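Phosphoglucomutase/phosphomannomutase family protein (Burkholderia thailandensis, PDB 3UW2) probably catalyses the reversible intramolecular transfer of a phosphate group on phosphosugars, as a metal-dependent member of the phosphohexose mutase family. Local coordinates at residues Tyr31-Val36 / Phe139-Arg144; Gly50-Ser55 / Gln154-Arg159; Val66-Gly71 / Cys124-Gly129; Val96-Thr101 / Asn203-Pro208. All coordinates share one frame; numbering follows the deposited sequence.

Contact 1: residues Tyr31-Val36 / Phe139-Arg144. With PO4 (phosphate ion), chain B.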
loop_
_atom_site.group_PDB
_atom_site.type_symbol
_atom_site.label_atom_id
_atom_site.label_comp_id
_atom_site.label_asym_id
_atom_site.label_seq_id
_atom_site.Cartn_x
_atom_site.Cartn_y
_atom_site.Cartn_z
ATOM N N TYR A 31 -2.533 -5.888 10.283
ATOM C CA TYR A 31 -1.925 -6.229 8.986
ATOM C C TYR A 31 -0.417 -6.351 9.032
ATOM O O TYR A 31 0.225 -6.752 8.055
ATOM C CB TYR A 31 -2.356 -5.205 7.938
ATOM C CG TYR A 31 -3.838 -5.145 7.757
ATOM C CD1 TYR A 31 -4.603 -6.310 7.517
ATOM C CD2 TYR A 31 -4.501 -3.924 7.857
ATOM C CE1 TYR A 31 -5.977 -6.241 7.370
ATOM C CE2 TYR A 31 -5.861 -3.855 7.702
ATOM C CZ TYR A 31 -6.593 -5.008 7.448
ATOM O OH TYR A 31 -7.942 -4.838 7.319
ATOM N N ASP A 32 0.137 -6.058 10.188
ATOM C CA ASP A 32 1.573 -6.063 10.370
ATOM C C ASP A 32 1.906 -5.965 11.812
ATOM O O ASP A 32 1.030 -6.099 12.660
ATOM C CB ASP A 32 2.313 -4.957 9.568
ATOM C CG ASP A 32 1.693 -3.608 9.683
ATOM O OD1 ASP A 32 1.132 -3.212 10.746
ATOM O OD2 ASP A 32 1.819 -2.915 8.669
ATOM N N ILE A 33 3.192 -5.763 12.080
ATOM C CA ILE A 33 3.679 -5.531 13.437
ATOM C C ILE A 33 4.382 -4.180 13.382
ATOM O O ILE A 33 5.146 -3.926 12.460
ATOM C CB ILE A 33 4.681 -6.670 13.875
ATOM C CG1 ILE A 33 3.982 -8.017 14.082
ATOM C CG2 ILE A 33 5.421 -6.298 15.173
ATOM C CD1 ILE A 33 5.024 -9.211 14.187
ATOM N N ARG A 34 4.081 -3.303 14.339
ATOM C CA ARG A 34 4.623 -1.939 14.373
ATOM C C ARG A 34 4.862 -1.540 15.830
ATOM O O ARG A 34 4.000 -1.810 16.664
ATOM C CB ARG A 34 3.603 -0.945 13.781
ATOM C CG ARG A 34 3.400 -1.139 12.304
ATOM C CD ARG A 34 2.763 0.088 11.653
ATOM N NE ARG A 34 1.387 0.209 12.104
ATOM C CZ ARG A 34 0.346 -0.174 11.382
ATOM N NH1 ARG A 34 0.544 -0.666 10.162
ATOM N NH2 ARG A 34 -0.886 -0.047 11.863
ATOM N N GLY A 35 5.975 -0.845 16.114
ATOM C CA GLY A 35 6.368 -0.485 17.446
ATOM C C GLY A 35 7.354 0.671 17.410
ATOM O O GLY A 35 7.739 1.161 16.332
ATOM N N VAL A 36 7.735 1.154 18.583
ATOM C CA VAL A 36 8.595 2.352 18.689
ATOM C C VAL A 36 9.883 1.894 19.407
ATOM O O VAL A 36 9.840 1.358 20.520
ATOM C CB VAL A 36 7.926 3.490 19.477
ATOM C CG1 VAL A 36 8.901 4.671 19.653
ATOM C CG2 VAL A 36 6.602 3.950 18.838
ATOM N N PHE A 139 7.253 -4.723 10.928
ATOM C CA PHE A 139 7.550 -5.879 10.063
ATOM C C PHE A 139 6.346 -6.158 9.167
ATOM O O PHE A 139 5.198 -6.246 9.660
ATOM C CB PHE A 139 7.847 -7.115 10.923
ATOM C CG PHE A 139 8.935 -6.878 11.982
ATOM C CD1 PHE A 139 10.235 -7.253 11.743
ATOM C CD2 PHE A 139 8.605 -6.287 13.242
ATOM C CE1 PHE A 139 11.229 -7.033 12.699
ATOM C CE2 PHE A 139 9.583 -6.065 14.205
ATOM C CZ PHE A 139 10.923 -6.443 13.928
ATOM N N LYS A 140 6.606 -6.286 7.880
ATOM C CA LYS A 140 5.593 -6.637 6.892
ATOM C C LYS A 140 5.921 -8.070 6.500
ATOM O O LYS A 140 7.072 -8.325 6.189
ATOM C CB LYS A 140 5.663 -5.633 5.707
ATOM C CG LYS A 140 5.071 -4.242 6.087
ATOM C CD LYS A 140 4.883 -3.286 4.877
ATOM C CE LYS A 140 4.144 -2.026 5.302
ATOM N NZ LYS A 140 4.329 -0.892 4.364
ATOM N N MET A 141 4.940 -9.001 6.567
ATOM C CA MET A 141 5.239 -10.435 6.534
ATOM C C MET A 141 4.491 -11.182 5.435
ATOM O O MET A 141 3.263 -11.068 5.333
ATOM C CB MET A 141 4.876 -11.039 7.863
ATOM C CG MET A 141 5.822 -10.550 8.994
ATOM S SD MET A 141 5.151 -10.900 10.632
ATOM C CE MET A 141 3.744 -9.796 10.698
ATOM N N VAL A 142 5.225 -11.917 4.623
ATOM C CA VAL A 142 4.580 -12.780 3.619
ATOM C C VAL A 142 4.918 -14.212 3.941
ATOM O O VAL A 142 6.091 -14.610 3.932
ATOM C CB VAL A 142 4.945 -12.365 2.188
ATOM C CG1 VAL A 142 4.375 -13.412 1.192
ATOM C CG2 VAL A 142 4.356 -10.966 1.902
ATOM N N LEU A 143 3.888 -15.018 4.205
ATOM C CA LEU A 143 4.133 -16.428 4.590
ATOM C C LEU A 143 3.630 -17.383 3.470
ATOM O O LEU A 143 2.442 -17.494 3.227
ATOM C CB LEU A 143 3.508 -16.750 5.937
ATOM C CG LEU A 143 3.315 -18.268 6.244
ATOM C CD1 LEU A 143 4.643 -18.993 6.404
ATOM C CD2 LEU A 143 2.350 -18.559 7.400
ATOM N N ARG A 144 4.556 -18.001 2.753
ATOM C CA ARG A 144 4.216 -18.869 1.599
ATOM C C ARG A 144 3.273 -18.151 0.590
ATOM O O ARG A 144 2.297 -18.726 0.123
ATOM C CB ARG A 144 3.697 -20.305 2.014
ATOM C CG ARG A 144 4.726 -21.039 2.910
ATOM C CD ARG A 144 4.353 -22.471 3.328
ATOM N NE ARG A 144 3.945 -23.209 2.169
ATOM C CZ ARG A 144 2.708 -23.655 1.902
ATOM N NH1 ARG A 144 1.702 -23.509 2.761
ATOM N NH2 ARG A 144 2.505 -24.181 0.727
HETATM P P PO4 B . 2.866 2.019 5.362
HETATM O O2 PO4 B . 2.705 1.930 3.848
HETATM O O3 PO4 B . 1.927 3.061 5.924
HETATM O O4 PO4 B . 2.870 0.692 6.052
HETATM O O HOH W 1 2.410 -8.734 7.509
#

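Contact 2: residues Gly50-Ser55 / Gln154-Arg159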
loop_
_atom_site.group_PDB
_atom_site.type_symbol
_atom_site.label_atom_id
_atom_site.label_comp_id
_atom_site.label_asym_id
_atom_site.label_seq_id
_atom_site.Cartn_x
_atom_site.Cartn_y
_atom_site.Cartn_z
ATOM N N GLY A 50 11.189 -13.162 14.915
ATOM C CA GLY A 50 11.807 -14.024 13.876
ATOM C C GLY A 50 11.655 -15.517 14.210
ATOM O O GLY A 50 11.368 -16.358 13.340
ATOM N N ARG A 51 11.895 -15.854 15.482
ATOM C CA ARG A 51 11.727 -17.214 15.968
ATOM C C ARG A 51 10.256 -17.677 15.787
ATOM O O ARG A 51 10.025 -18.754 15.365
ATOM C CB ARG A 51 12.153 -17.241 17.441
ATOM C CG ARG A 51 12.241 -18.624 18.030
ATOM C CD ARG A 51 13.509 -19.323 17.619
ATOM N NE ARG A 51 13.500 -20.696 18.117
ATOM C CZ ARG A 51 13.898 -21.067 19.326
ATOM N NH1 ARG A 51 13.857 -22.359 19.706
ATOM N NH2 ARG A 51 14.377 -20.152 20.148
ATOM N N ALA A 52 9.261 -16.845 16.134
ATOM C CA ALA A 52 7.854 -17.196 15.986
ATOM C C ALA A 52 7.482 -17.424 14.504
ATOM O O ALA A 52 6.828 -18.393 14.155
ATOM C CB ALA A 52 6.963 -16.075 16.594
ATOM N N PHE A 53 7.869 -16.501 13.643
ATOM C CA PHE A 53 7.551 -16.602 12.227
ATOM C C PHE A 53 8.292 -17.807 11.603
ATOM O O PHE A 53 7.684 -18.597 10.866
ATOM C CB PHE A 53 7.937 -15.289 11.501
ATOM C CG PHE A 53 7.515 -15.244 10.052
ATOM C CD1 PHE A 53 8.326 -15.823 9.060
ATOM C CD2 PHE A 53 6.303 -14.690 9.681
ATOM C CE1 PHE A 53 7.962 -15.740 7.729
ATOM C CE2 PHE A 53 5.899 -14.644 8.330
ATOM C CZ PHE A 53 6.729 -15.164 7.354
ATOM N N GLY A 54 9.572 -17.985 11.924
ATOM C CA GLY A 54 10.319 -19.147 11.388
ATOM C C GLY A 54 9.689 -20.488 11.789
ATOM O O GLY A 54 9.713 -21.503 11.007
ATOM N N SER A 55 9.100 -20.497 12.989
ATOM C CA SER A 55 8.414 -21.671 13.516
ATOM C C SER A 55 7.160 -21.957 12.678
ATOM O O SER A 55 6.848 -23.131 12.403
ATOM C CB SER A 55 7.946 -21.439 14.957
ATOM O OG SER A 55 9.030 -21.308 15.857
ATOM N N GLN A 154 -1.778 -12.420 15.315
ATOM C CA GLN A 154 -1.947 -12.721 16.754
ATOM C C GLN A 154 -1.340 -14.075 17.185
ATOM O O GLN A 154 -0.801 -14.223 18.291
ATOM C CB GLN A 154 -3.416 -12.664 17.191
ATOM C CG GLN A 154 -4.043 -11.274 17.094
ATOM C CD GLN A 154 -3.237 -10.216 17.841
ATOM O OE1 GLN A 154 -2.991 -10.347 19.026
ATOM N NE2 GLN A 154 -2.914 -9.136 17.176
ATOM N N GLY A 155 -1.366 -15.043 16.292
ATOM C CA GLY A 155 -0.695 -16.316 16.529
ATOM C C GLY A 155 0.827 -16.263 16.687
ATOM O O GLY A 155 1.403 -17.148 17.354
ATOM N N LEU A 156 1.497 -15.249 16.097
ATOM C CA LEU A 156 2.932 -15.071 16.362
ATOM C C LEU A 156 3.159 -14.568 17.808
ATOM O O LEU A 156 4.005 -15.054 18.515
ATOM C CB LEU A 156 3.606 -14.113 15.348
ATOM C CG LEU A 156 3.370 -14.462 13.886
ATOM C CD1 LEU A 156 3.826 -13.323 12.963
ATOM C CD2 LEU A 156 4.071 -15.770 13.540
ATOM N N TYR A 157 2.368 -13.610 18.228
ATOM C CA TYR A 157 2.421 -13.073 19.595
ATOM C C TYR A 157 2.189 -14.234 20.571
ATOM O O TYR A 157 2.975 -14.428 21.493
ATOM C CB TYR A 157 1.366 -11.975 19.780
ATOM C CG TYR A 157 1.115 -11.633 21.266
ATOM C CD1 TYR A 157 2.046 -10.883 21.981
ATOM C CD2 TYR A 157 -0.028 -12.074 21.942
ATOM C CE1 TYR A 157 1.847 -10.603 23.320
ATOM C CE2 TYR A 157 -0.241 -11.801 23.297
ATOM C CZ TYR A 157 0.716 -11.047 23.965
ATOM O OH TYR A 157 0.596 -10.688 25.297
ATOM N N LYS A 158 1.141 -15.037 20.325
ATOM C CA LYS A 158 0.849 -16.222 21.170
ATOM C C LYS A 158 2.012 -17.270 21.260
ATOM O O LYS A 158 2.335 -17.739 22.389
ATOM C CB LYS A 158 -0.544 -16.855 20.836
ATOM N N ARG A 159 2.682 -17.595 20.141
ATOM C CA ARG A 159 3.915 -18.434 20.214
ATOM C C ARG A 159 4.971 -17.830 21.137
ATOM O O ARG A 159 5.655 -18.571 21.836
ATOM C CB ARG A 159 4.607 -18.603 18.842
ATOM C CG ARG A 159 3.905 -19.535 17.836
ATOM C CD ARG A 159 4.773 -19.700 16.590
ATOM N NE ARG A 159 4.223 -20.724 15.673
ATOM C CZ ARG A 159 4.437 -22.038 15.782
ATOM N NH1 ARG A 159 5.146 -22.530 16.804
ATOM N NH2 ARG A 159 3.895 -22.876 14.903
#

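Contact 3: residues Val66-Gly71 / Cys124-Gly129. With EDO (1,2-ethanediol), chain C.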
loop_
_atom_site.group_PDB
_atom_site.type_symbol
_atom_site.label_atom_id
_atom_site.label_comp_id
_atom_site.label_asym_id
_atom_site.label_seq_id
_atom_site.Cartn_x
_atom_site.Cartn_y
_atom_site.Cartn_z
ATOM N N VAL A 66 13.130 -14.824 3.014
ATOM C CA VAL A 66 13.861 -13.634 2.593
ATOM C C VAL A 66 13.675 -12.539 3.649
ATOM O O VAL A 66 12.534 -12.334 4.150
ATOM C CB VAL A 66 13.218 -13.114 1.277
ATOM C CG1 VAL A 66 13.746 -11.737 0.854
ATOM C CG2 VAL A 66 13.502 -14.085 0.162
ATOM N N VAL A 67 14.737 -11.790 3.978
ATOM C CA VAL A 67 14.543 -10.611 4.847
ATOM C C VAL A 67 15.064 -9.345 4.153
ATOM O O VAL A 67 15.914 -9.439 3.319
ATOM C CB VAL A 67 15.221 -10.727 6.238
ATOM C CG1 VAL A 67 14.663 -11.913 7.006
ATOM C CG2 VAL A 67 16.735 -10.823 6.098
ATOM N N ALA A 68 14.495 -8.172 4.466
ATOM C CA ALA A 68 14.905 -6.933 3.850
ATOM C C ALA A 68 14.579 -5.837 4.866
ATOM O O ALA A 68 13.843 -6.084 5.844
ATOM C CB ALA A 68 14.107 -6.705 2.525
ATOM N N ARG A 69 15.117 -4.650 4.621
ATOM C CA ARG A 69 14.844 -3.518 5.503
ATOM C C ARG A 69 14.702 -2.237 4.711
ATOM O O ARG A 69 15.223 -2.133 3.572
ATOM C CB ARG A 69 15.972 -3.411 6.578
ATOM C CG ARG A 69 17.355 -3.155 5.958
ATOM C CD ARG A 69 18.327 -2.799 7.098
ATOM N NE ARG A 69 19.651 -2.483 6.602
ATOM C CZ ARG A 69 20.115 -1.265 6.262
ATOM N NH1 ARG A 69 19.369 -0.113 6.308
ATOM N NH2 ARG A 69 21.377 -1.204 5.870
ATOM N N ASP A 70 14.034 -1.225 5.304
ATOM C CA ASP A 70 14.059 0.088 4.682
ATOM C C ASP A 70 15.268 0.874 5.215
ATOM O O ASP A 70 16.186 0.260 5.741
ATOM C CB ASP A 70 12.755 0.850 4.938
ATOM C CG ASP A 70 12.525 1.186 6.397
ATOM O OD1 ASP A 70 13.448 1.011 7.271
ATOM O OD2 ASP A 70 11.412 1.773 6.686
ATOM N N GLY A 71 15.282 2.213 5.103
ATOM C CA GLY A 71 16.491 2.941 5.481
ATOM C C GLY A 71 16.493 3.628 6.857
ATOM O O GLY A 71 17.130 4.719 7.038
ATOM N N CYS A 124 8.680 -13.858 3.185
ATOM C CA CYS A 124 9.647 -12.767 3.435
ATOM C C CYS A 124 9.180 -11.934 4.549
ATOM O O CYS A 124 7.960 -11.889 4.812
ATOM C CB CYS A 124 9.850 -11.839 2.235
ATOM S SG CYS A 124 8.352 -10.982 1.679
ATOM N N ILE A 125 10.115 -11.228 5.163
ATOM C CA ILE A 125 9.727 -10.253 6.163
ATOM C C ILE A 125 10.521 -8.984 5.827
ATOM O O ILE A 125 11.717 -9.043 5.630
ATOM C CB ILE A 125 10.101 -10.717 7.578
ATOM C CG1 ILE A 125 9.367 -12.009 7.914
ATOM C CG2 ILE A 125 9.748 -9.626 8.586
ATOM C CD1 ILE A 125 9.920 -12.677 9.186
ATOM N N VAL A 126 9.845 -7.857 5.734
ATOM C CA VAL A 126 10.521 -6.620 5.465
ATOM C C VAL A 126 10.487 -5.834 6.766
ATOM O O VAL A 126 9.407 -5.639 7.366
ATOM C CB VAL A 126 9.904 -5.846 4.260
ATOM C CG1 VAL A 126 10.758 -4.576 3.985
ATOM C CG2 VAL A 126 9.895 -6.730 2.970
ATOM N N VAL A 127 11.666 -5.401 7.247
ATOM C CA VAL A 127 11.626 -4.558 8.484
ATOM C C VAL A 127 11.446 -3.092 8.048
ATOM O O VAL A 127 12.388 -2.496 7.468
ATOM C CB VAL A 127 12.996 -4.716 9.211
ATOM C CG1 VAL A 127 13.008 -3.936 10.536
ATOM C CG2 VAL A 127 13.284 -6.227 9.457
ATOM N N THR A 128 10.287 -2.458 8.334
ATOM C CA THR A 128 10.075 -1.173 7.823
ATOM C C THR A 128 8.992 -0.523 8.716
ATOM O O THR A 128 8.122 -1.214 9.281
ATOM C CB THR A 128 9.587 -1.158 6.343
ATOM O OG1 THR A 128 9.213 0.196 6.001
ATOM C CG2 THR A 128 8.356 -2.016 6.213
ATOM N N GLY A 129 9.166 0.767 8.895
ATOM C CA GLY A 129 8.208 1.653 9.570
ATOM C C GLY A 129 7.412 2.481 8.590
ATOM O O GLY A 129 6.611 3.364 9.002
HETATM C C1 EDO C . 21.001 2.653 7.259
HETATM O O1 EDO C . 20.433 2.606 5.927
HETATM C C2 EDO C . 20.302 3.636 8.200
HETATM O O2 EDO C . 19.777 4.672 7.366
HETATM O O HOH W 2 14.260 -0.888 8.996
#

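Contact 4: residues Val96-Thr101 / Asn203-Pro208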
loop_
_atom_site.group_PDB
_atom_site.type_symbol
_atom_site.label_atom_id
_atom_site.label_comp_id
_atom_site.label_asym_id
_atom_site.label_seq_id
_atom_site.Cartn_x
_atom_site.Cartn_y
_atom_site.Cartn_z
ATOM N N VAL A 96 18.273 -9.725 1.485
ATOM C CA VAL A 96 18.419 -8.937 0.266
ATOM C C VAL A 96 18.812 -7.475 0.571
ATOM O O VAL A 96 18.825 -6.633 -0.359
ATOM C CB VAL A 96 17.166 -9.040 -0.670
ATOM C CG1 VAL A 96 16.954 -10.518 -1.129
ATOM C CG2 VAL A 96 15.907 -8.519 0.013
ATOM N N GLY A 97 19.073 -7.180 1.859
ATOM C CA GLY A 97 19.718 -5.927 2.273
ATOM C C GLY A 97 18.642 -4.828 2.334
ATOM O O GLY A 97 17.505 -5.125 2.628
ATOM N N MET A 98 19.024 -3.569 2.073
ATOM C CA MET A 98 18.124 -2.404 2.224
ATOM C C MET A 98 17.500 -2.085 0.865
ATOM O O MET A 98 18.180 -1.661 -0.085
ATOM C CB MET A 98 18.917 -1.187 2.727
ATOM C CG MET A 98 18.038 0.067 2.963
ATOM S SD MET A 98 19.066 1.588 2.884
ATOM C CE MET A 98 19.602 1.641 1.150
ATOM N N VAL A 99 16.232 -2.404 0.743
ATOM C CA VAL A 99 15.524 -2.242 -0.542
ATOM C C VAL A 99 14.081 -1.840 -0.235
ATOM O O VAL A 99 13.597 -2.058 0.909
ATOM C CB VAL A 99 15.502 -3.517 -1.380
ATOM C CG1 VAL A 99 16.895 -3.900 -1.919
ATOM C CG2 VAL A 99 14.912 -4.692 -0.573
ATOM N N PRO A 100 13.387 -1.192 -1.208
ATOM C CA PRO A 100 11.940 -0.931 -1.018
ATOM C C PRO A 100 11.198 -2.240 -0.721
ATOM O O PRO A 100 11.671 -3.345 -1.119
ATOM C CB PRO A 100 11.499 -0.417 -2.417
ATOM C CG PRO A 100 12.743 0.317 -2.906
ATOM C CD PRO A 100 13.846 -0.701 -2.526
ATOM N N THR A 101 10.162 -2.148 0.083
ATOM C CA THR A 101 9.288 -3.277 0.431
ATOM C C THR A 101 8.856 -4.180 -0.755
ATOM O O THR A 101 9.070 -5.400 -0.684
ATOM C CB THR A 101 8.040 -2.719 1.185
ATOM O OG1 THR A 101 8.479 -2.366 2.499
ATOM C CG2 THR A 101 6.948 -3.754 1.365
ATOM N N ASN A 203 13.660 11.066 1.610
ATOM C CA ASN A 203 14.839 10.450 2.262
ATOM C C ASN A 203 14.634 8.989 2.682
ATOM O O ASN A 203 15.411 8.470 3.490
ATOM C CB ASN A 203 15.403 11.290 3.436
ATOM C CG ASN A 203 15.768 12.718 3.021
ATOM O OD1 ASN A 203 15.073 13.695 3.386
ATOM N ND2 ASN A 203 16.745 12.834 2.152
ATOM N N GLY A 204 13.578 8.353 2.133
ATOM C CA GLY A 204 13.189 6.991 2.456
ATOM C C GLY A 204 13.909 6.041 1.533
ATOM O O GLY A 204 14.650 6.481 0.657
ATOM N N VAL A 205 13.638 4.745 1.677
ATOM C CA VAL A 205 14.367 3.748 0.943
ATOM C C VAL A 205 14.016 3.730 -0.552
ATOM O O VAL A 205 14.725 3.133 -1.343
ATOM C CB VAL A 205 14.225 2.349 1.633
ATOM C CG1 VAL A 205 12.864 1.763 1.358
ATOM C CG2 VAL A 205 15.303 1.424 1.058
ATOM N N ALA A 206 12.937 4.415 -0.985
ATOM C CA ALA A 206 12.528 4.389 -2.408
ATOM C C ALA A 206 13.586 5.114 -3.284
ATOM O O ALA A 206 13.736 4.804 -4.474
ATOM C CB ALA A 206 11.143 5.077 -2.609
ATOM N N GLY A 207 14.312 6.085 -2.728
ATOM C CA GLY A 207 15.072 6.994 -3.610
ATOM C C GLY A 207 16.130 6.399 -4.545
ATOM O O GLY A 207 16.056 6.571 -5.777
ATOM N N PRO A 208 17.113 5.664 -3.988
ATOM C CA PRO A 208 18.123 5.080 -4.864
ATOM C C PRO A 208 17.595 4.176 -5.988
ATOM O O PRO A 208 17.935 4.371 -7.170
ATOM C CB PRO A 208 19.041 4.311 -3.884
ATOM C CG PRO A 208 18.836 5.013 -2.553
ATOM C CD PRO A 208 17.342 5.329 -2.570
#

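Contact 1: residues Tyr31-Val36 / Phe139-Arg144
The edge of the domain I sheet, where it runs into the metal site, is joined by I33 and F139, an antiparallel hydrogen-bonded pair. F139 N reaches I33 O at 2.7 Å, while I33 N returns a straighter bond to F139 O at 3.2 Å (N-H...O 168°). On the same face of the sheet, I33 CG2 comes to the edge of the F139 ring, 3.7 Å from CD2. The other branch turns toward M141: I33 CD1 lies 3.8 Å from M141 CE, brought within range by the bend of the M141 chain at chi3 (-68°). This is how the short strand 33-36 borders strand 136-143 in the alpha/beta/alpha domain I of the mutase family. Beyond the pair, water 1 bridges the two chain segments, donating to Y31 O and accepting from M141 N. D32 and K140 point the same way, alongside each other, but D32 OD1 pairs instead with R34 NH1 at 2.7 Å. The extended K140 chain carries NZ to phosphate O4, 2.7 Å away, and into salt bridges with D266 and D268, two of the three aspartates that bind zinc. H131 also bonds this phosphate, which probably came from the crystallisation liquor.

Contact 2: residues Gly50-Ser55 / Gln154-Arg159
A52 and L156 meet where two helices of domain I cross, the segment axes 8.8 Å apart and their N-to-C directions at 113°. The apolar part of the contact depends on the small size of A52, which lets the backbones come close. Its CB lies 4.1 Å from L156 CB and at the same distance from R159 CB, between two side chains one turn apart on the other helix. L156 then straddles the next residue: its CD2 rests 3.8 Å from F53 CA, and CD1 comes to the edge of the F53 ring, near the ring plane.

The second kind of interaction is that of a long polar side chain laid over a backbone. R159 runs extended from CG to NE, passing A52 O with CD at 3.4 Å. Its guanidinium then lies across S55, whose CB sits above one face, offset toward the rim and 3.5 Å from NH1. No hydrogen bond links the segments; the guanidinium is held by R164 O at NH1 and by a salt bridge to E56 at NH2. S55 OG turns back to R51 O at 2.8 Å, and that carbonyl takes S55 N from the opposite face of its plane.

On the sheet side of the crossing, F53 and L156 both touch M141 of strand 136-143; both helices thus reach the same strand, with L86 of helix 75-88 touching F53 as well.

Contact 3: residues Val66-Gly71 / Cys124-Gly129
D70 and T128 face each other just past the C-terminal ends of two parallel strands, 66-69 and 124-127, in the core of the alpha/beta/alpha domain I. Strand 64-69 is joined to its other neighbour, strand 92-98, by a beta-alpha-beta crossover through helix 75-88. Four backbone bonds zip 66-69 to 124-127; the straightest runs from V127 N to A68 O (2.7 Å, 171°), and the last, from D70 N to V127 O, extends the ladder into the loop. V67, I125, R69 and V127 share the face toward helix 75-88. On the other face V66, C124, A68 and V126 pair up, with V66 CB 3.7 Å from C124 CB, under helix 101-107. Past the ladder, T128 touches the zinc-binding D266 and takes a bond from the backbone N of S130, probably the serine that the family phosphorylates.

The D70 side chain leads onward from this ladder. Its CB lies 4.0 Å from T128 CB. With CG set between the backbone N and carbonyl carbon (chi1 65°), the carboxylate reaches across to the loop at T128-G129, and CG comes 3.7 Å from T128 CA. OD1 takes water 2 at 2.7 Å; the same water donates to V127 O. OD2 pairs with R72 in a salt bridge. At this tip, T128 OG1 donates to D70 OD2 at 2.8 Å from 49° out of the carboxylate plane, while G129 N adds a weak bond of 3.3 Å.

Contact 4: residues Val96-Thr101 / Asn203-Pro208
V205 of domain II packs its two methyls against M98, V99 and P100 of domain I, close to the zinc site. Apolar contact carries the pairing. V205 CG2, anti to its own nitrogen, meets M98 CG at 3.6 Å and V99 C at 3.7 Å. CG1 occupies the position between N and the carbonyl carbon (chi1 76°), which sends it to P100 CA, also 3.7 Å away. The valine thus presses its branches onto the bend where strand 92-98 gives way to a loop. The M98 and V205 side chains run antiparallel alongside each other. The P100 ring supplies the remaining surface: its CG lies 4.1 Å from A206 CA and 3.8 Å from V205 O.

Polar interactions play no direct part, since no hydrogen bond joins the two segments. A polar link to domain II comes from T101 of segment 96-101, which bonds D266, a zinc ligand, through both its hydroxyl and its backbone. Within segment 203-208, G207 N makes a weak bond to G204 O, at 3.4 Å, as the chain turns into its helix.

P100 is the N-cap of helix 101-107, and its ring lies against A206 where the chain leads into helix 206-216. V205 also touches D70, just after strand 64-69, while V99 lies on A68 of that strand.

Overall arrangement
Contacts 1 and 3 and the 96-101 side of contact 4 share the domain I sheet, and their order across it runs from contact 1 through contact 3 to contact 4. V142 N and C124 O, 2.7 Å apart, probably bond contact 1 to contact 3; R69 O and V99 N, at 3.0 Å, do the same between contacts 3 and 4. Contact 2 lies on the helical layer outside, its F53 CD1 3.5 Å from I125 CD1 and its L156 CD1 3.6 Å from M141 SD. Centres of contacts 2 and 4 are about 26 Å apart. K140 of contact 1, the loop after strand 124-127 in contact 3 and the interdomain contact 4 converge on the zinc-binding aspartates, whereas contact 2 stands away.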